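Local coordinates for RabGDI protein (Plasmodium falciparum 3D7, PDB 3P1W) that probably binds prenylated Rab GTPases in their GDP-bound form and slows their release of nucleotide, as Rab GDP-dissociation inhibitors do in vesicle transport, at residues K317-K322 and P423-F428; C303-C308 and N452-K457. One frame throughout, in Å; residues are numbered along the deposited sequence.

How the interactions relate
Both contacts reach one Rossmann-like sheet, in which strands 305-308 and 427-429 are parallel neighbours. Interaction 1 joins the turn leading into strand 427-429 to the start of strand 320-333 of a second sheet; interaction 2 sets strand 305-308 against the end of helix 440-454. Their centres lie about 13 Å apart, and the strand pairing links them by probable backbone hydrogen bonds, Phe428 N to Val306 O at 2.8 Å and Asn426 O to Val306 N at 2.9 Å. Phe428 also packs on Leu453. Interaction 1 is nested within the loop that interaction 2 closes. A lysine is central to each, through its charged end in the first and its methylenes in the second.

Interaction 1 (K317-K322 and P423-F428); sequences KNKIKK and PADNIF
Two bends in the Lys319 side chain, at chi2 (-51°) and chi3 (-65°), curl its methylenes round and carry NZ to Asp425, whose CG sits between its own backbone N and carbonyl carbon (chi1 68°). The two side chains reach each other head-on from the two segments and form a salt bridge, with Lys319 NZ 2.9 Å from Asp425 OD2 on the syn lone pair of that oxygen. A second bond, to Asp425 OD1, is weak. The ammonium group also donates to the backbone: Lys319 NZ lies 2.9 Å from Ile427 O, in the carbonyl plane and on a lone pair. One cation thus clasps a carboxylate and a main-chain carbonyl two residues apart, an example of a charged group binding a turn and the strand that follows. Pro423 closes in as well, its CB 3.7 Å from Lys319 NZ, while CB of Ile427 lies at the same distance from that nitrogen.

The receiving loop is already ordered from within. Pro423 to Asn426 form a type I beta turn, and Ile427 N donates to Asp425 OD1 over 2.8 Å, making an Asx turn; the N-H meets this oxygen from above the carboxylate plane. Together with the lysine, this bond should restrict rotation of the carboxylate, and the nearby positive charge would probably favour its ionised form.

Val313 and Val429 also touch the Lys319 side chain, and the Lys319 backbone bonds to Thr419, just beyond strand 405-418. The contact joins the start of strand 320-333 to the start of strand 427-429, in the other sheet.

Interaction 2 (C303-C308 and N452-K457); sequences CDKVIC and NLWGQK
Lys305 reaches from its strand toward Leu453 and Trp454 at the end of helix 440-454. Its CB points at the helix, CG continues opposite the carbonyl carbon, beside the backbone N (chi1 -55°), and with chi2 and chi3 both near 180° the methylenes run straight out. At CD the first contact is made: this carbon lies 3.8 Å from Leu453 CD2, the two side chains running antiparallel alongside each other. CE meets both helix residues, 3.5 Å from Leu453 O and, in the conformer described, 3.6 Å from Trp454 CZ3, and approaches the indole obliquely near its six-membered ring. A bend at chi4 (-52°) then turns NZ aside to a weak hydrogen bond with Asn426 OD1, so the aliphatic part of the lysine packs while its charged end finds a polar partner.

This is the layered plan of a Rossmann-like domain, in which helices cover a sheet with a parallel core: strand 305-308 lies between strands 20-26 and 427-429, and helix 440-454 packs against it. Two residues along the strand, Ile307 adds an apolar contact, its CD1 3.8 Å from Leu453 CD1, with the side chains set roughly perpendicular. Leu35 and Leu39 of helix 30-41 also touch Ile307. In that conformer Trp454 also meets Trp450 edge-to-face and Lys44 through a cation-pi interaction, and beyond it the chain leaves the helix at Gly455 with positive phi.

Interaction 1 (K317-K322 and P423-F428)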
# COMPACT_ATOMS: atom_id res chain seq x y z
N LYS A 317 11.70 8.94 24.19
CA LYS A 317 11.90 10.32 23.77
C LYS A 317 12.43 10.41 22.34
O LYS A 317 13.31 9.66 21.96
CB LYS A 317 12.89 10.96 24.75
CG LYS A 317 13.16 12.42 24.57
CD LYS A 317 14.35 12.90 25.41
CE LYS A 317 14.07 12.95 26.90
NZ LYS A 317 15.31 13.32 27.70
N ASN A 318 11.84 11.31 21.55
CA ASN A 318 12.37 11.68 20.23
C ASN A 318 12.59 10.48 19.30
O ASN A 318 13.63 10.35 18.65
CB ASN A 318 13.65 12.49 20.40
CG ASN A 318 13.99 13.29 19.16
OD1 ASN A 318 13.10 13.66 18.38
ND2 ASN A 318 15.27 13.53 18.94
N LYS A 319 11.60 9.60 19.26
CA LYS A 319 11.62 8.43 18.37
C LYS A 319 10.68 8.60 17.20
O LYS A 319 11.02 8.24 16.08
CB LYS A 319 11.22 7.16 19.10
CG LYS A 319 12.22 6.65 20.15
CD LYS A 319 13.64 6.53 19.61
CE LYS A 319 13.80 5.49 18.52
NZ LYS A 319 15.18 5.42 17.98
N ILE A 320 9.50 9.14 17.47
CA ILE A 320 8.49 9.32 16.42
C ILE A 320 7.87 10.70 16.49
O ILE A 320 7.86 11.35 17.54
CB ILE A 320 7.36 8.26 16.51
CG1 ILE A 320 6.73 8.25 17.90
CG2 ILE A 320 7.91 6.88 16.13
CD1 ILE A 320 5.71 7.15 18.09
N LYS A 321 7.34 11.12 15.35
CA LYS A 321 6.68 12.40 15.21
C LYS A 321 5.34 12.12 14.53
O LYS A 321 5.32 11.43 13.53
CB LYS A 321 7.54 13.27 14.33
CG LYS A 321 6.98 14.58 13.81
CD LYS A 321 8.10 15.38 13.11
CE LYS A 321 8.60 14.70 11.79
NZ LYS A 321 9.92 15.26 11.31
N LYS A 322 4.25 12.63 15.09
CA LYS A 322 2.95 12.53 14.47
C LYS A 322 2.84 13.55 13.33
O LYS A 322 3.12 14.76 13.52
CB LYS A 322 1.85 12.71 15.52
CG LYS A 322 0.41 12.65 14.98
CD LYS A 322 -0.64 12.82 16.08
CE LYS A 322 -2.02 13.27 15.53
NZ LYS A 322 -3.21 12.95 16.46
N PRO A 423 19.09 6.11 13.50
CA PRO A 423 19.13 6.43 14.91
C PRO A 423 20.38 5.88 15.58
O PRO A 423 20.72 4.72 15.40
CB PRO A 423 17.85 5.78 15.47
CG PRO A 423 17.32 4.93 14.45
CD PRO A 423 18.00 5.21 13.14
N ALA A 424 21.05 6.74 16.33
CA ALA A 424 22.24 6.39 17.10
C ALA A 424 21.98 5.23 18.06
O ALA A 424 22.88 4.42 18.35
CB ALA A 424 22.72 7.61 17.88
N ASP A 425 20.76 5.16 18.58
CA ASP A 425 20.42 4.14 19.56
C ASP A 425 20.14 2.75 18.96
O ASP A 425 19.90 1.80 19.72
CB ASP A 425 19.23 4.61 20.41
CG ASP A 425 17.92 4.69 19.61
OD1 ASP A 425 17.87 4.31 18.40
OD2 ASP A 425 16.94 5.15 20.22
N ASN A 426 20.13 2.64 17.63
CA ASN A 426 19.87 1.36 16.94
C ASN A 426 18.45 0.80 17.13
O ASN A 426 18.23 -0.42 16.98
CB ASN A 426 20.92 0.30 17.30
CG ASN A 426 22.26 0.59 16.66
OD1 ASN A 426 22.30 0.93 15.48
ND2 ASN A 426 23.35 0.43 17.42
N ILE A 427 17.50 1.69 17.39
CA ILE A 427 16.09 1.33 17.43
C ILE A 427 15.46 1.96 16.18
O ILE A 427 15.31 3.19 16.11
CB ILE A 427 15.38 1.81 18.69
CG1 ILE A 427 16.04 1.20 19.95
CG2 ILE A 427 13.89 1.41 18.67
CD1 ILE A 427 15.55 1.81 21.23
N PHE A 428 15.16 1.11 15.20
CA PHE A 428 14.66 1.55 13.89
C PHE A 428 13.17 1.37 13.91
O PHE A 428 12.70 0.25 14.11
CB PHE A 428 15.25 0.68 12.77
CG PHE A 428 16.72 0.86 12.59
CD1 PHE A 428 17.22 1.67 11.58
CD2 PHE A 428 17.62 0.25 13.46
CE1 PHE A 428 18.59 1.84 11.43
CE2 PHE A 428 19.01 0.43 13.33
CZ PHE A 428 19.48 1.23 12.30

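Interaction 2 (C303-C308 and N452-K457)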
# COMPACT_ATOMS: atom_id res chain seq x y z
N CYS A 303 20.44 -7.73 22.36
CA CYS A 303 20.45 -7.54 20.91
C CYS A 303 21.28 -6.33 20.53
O CYS A 303 21.60 -5.48 21.37
CB CYS A 303 19.02 -7.40 20.38
SG CYS A 303 18.11 -6.03 21.13
N ASP A 304 21.67 -6.28 19.26
CA ASP A 304 22.46 -5.16 18.73
C ASP A 304 21.55 -4.12 18.07
O ASP A 304 21.91 -2.94 18.01
CB ASP A 304 23.49 -5.67 17.71
CG ASP A 304 24.49 -6.64 18.32
OD1 ASP A 304 24.86 -6.45 19.50
OD2 ASP A 304 24.89 -7.59 17.63
N LYS A 305 20.40 -4.56 17.57
CA LYS A 305 19.43 -3.65 16.97
C LYS A 305 18.01 -4.08 17.25
O LYS A 305 17.73 -5.26 17.49
CB LYS A 305 19.64 -3.58 15.44
CG LYS A 305 21.08 -3.17 15.02
CD LYS A 305 21.25 -3.10 13.52
CE LYS A 305 22.71 -2.95 13.09
NZ LYS A 305 23.44 -1.82 13.76
N VAL A 306 17.09 -3.11 17.15
CA VAL A 306 15.68 -3.40 17.25
C VAL A 306 14.97 -2.78 16.03
O VAL A 306 15.34 -1.70 15.58
CB VAL A 306 15.08 -2.81 18.55
CG1 VAL A 306 13.54 -2.81 18.53
CG2 VAL A 306 15.57 -3.55 19.78
N ILE A 307 13.97 -3.49 15.51
CA ILE A 307 13.03 -2.90 14.52
C ILE A 307 11.68 -3.01 15.15
O ILE A 307 11.31 -4.07 15.65
CB ILE A 307 13.05 -3.65 13.18
CG1 ILE A 307 14.42 -3.57 12.52
CG2 ILE A 307 11.97 -3.08 12.21
CD1 ILE A 307 14.64 -4.68 11.46
N CYS A 308 10.90 -1.92 15.15
CA CYS A 308 9.59 -2.00 15.73
C CYS A 308 8.65 -0.99 15.12
O CYS A 308 9.08 -0.06 14.47
CB CYS A 308 9.67 -1.78 17.24
SG CYS A 308 10.24 -0.15 17.77
N ASN A 452 19.77 1.50 6.12
CA ASN A 452 20.39 2.14 7.28
C ASN A 452 20.78 1.20 8.40
O ASN A 452 21.58 1.56 9.26
CB ASN A 452 19.48 3.25 7.80
CG ASN A 452 19.47 4.45 6.87
OD1 ASN A 452 20.47 5.14 6.75
ND2 ASN A 452 18.35 4.69 6.22
N LEU A 453 20.22 -0.01 8.39
CA LEU A 453 20.64 -1.06 9.29
C LEU A 453 22.04 -1.51 8.93
O LEU A 453 22.89 -1.64 9.80
CB LEU A 453 19.74 -2.30 9.20
CG LEU A 453 18.33 -2.34 9.78
CD1 LEU A 453 17.67 -3.65 9.36
CD2 LEU A 453 18.32 -2.21 11.28
N TRP A 454 22.29 -1.73 7.65
CA TRP A 454 23.58 -2.29 7.21
C TRP A 454 24.38 -1.38 6.29
O TRP A 454 25.45 -1.76 5.82
CB TRP A 454 23.35 -3.65 6.55
CG TRP A 454 22.42 -4.51 7.36
CD1 TRP A 454 21.17 -4.93 6.99
CD2 TRP A 454 22.66 -5.02 8.67
NE1 TRP A 454 20.62 -5.69 8.00
CE2 TRP A 454 21.52 -5.76 9.04
CE3 TRP A 454 23.73 -4.94 9.57
CZ2 TRP A 454 21.42 -6.41 10.27
CZ3 TRP A 454 23.62 -5.58 10.79
CH2 TRP A 454 22.48 -6.31 11.13
N GLY A 455 23.86 -0.18 6.01
CA GLY A 455 24.62 0.81 5.23
C GLY A 455 24.64 0.55 3.73
O GLY A 455 25.32 1.25 2.98
N GLN A 456 23.87 -0.44 3.28
CA GLN A 456 23.87 -0.86 1.88
C GLN A 456 22.44 -1.08 1.41
O GLN A 456 21.65 -1.74 2.10
CB GLN A 456 24.64 -2.16 1.74
CG GLN A 456 23.95 -3.33 2.44
CD GLN A 456 24.81 -4.55 2.59
OE1 GLN A 456 25.99 -4.47 2.97
NE2 GLN A 456 24.22 -5.72 2.31
N LYS A 457 22.10 -0.52 0.25
CA LYS A 457 20.79 -0.76 -0.36
C LYS A 457 20.64 -2.24 -0.66
O LYS A 457 21.62 -2.95 -0.87
CB LYS A 457 20.62 0.06 -1.65
CG LYS A 457 20.68 1.58 -1.44
CD LYS A 457 20.16 2.35 -2.65
CE LYS A 457 19.59 3.71 -2.23
NZ LYS A 457 18.89 4.38 -3.35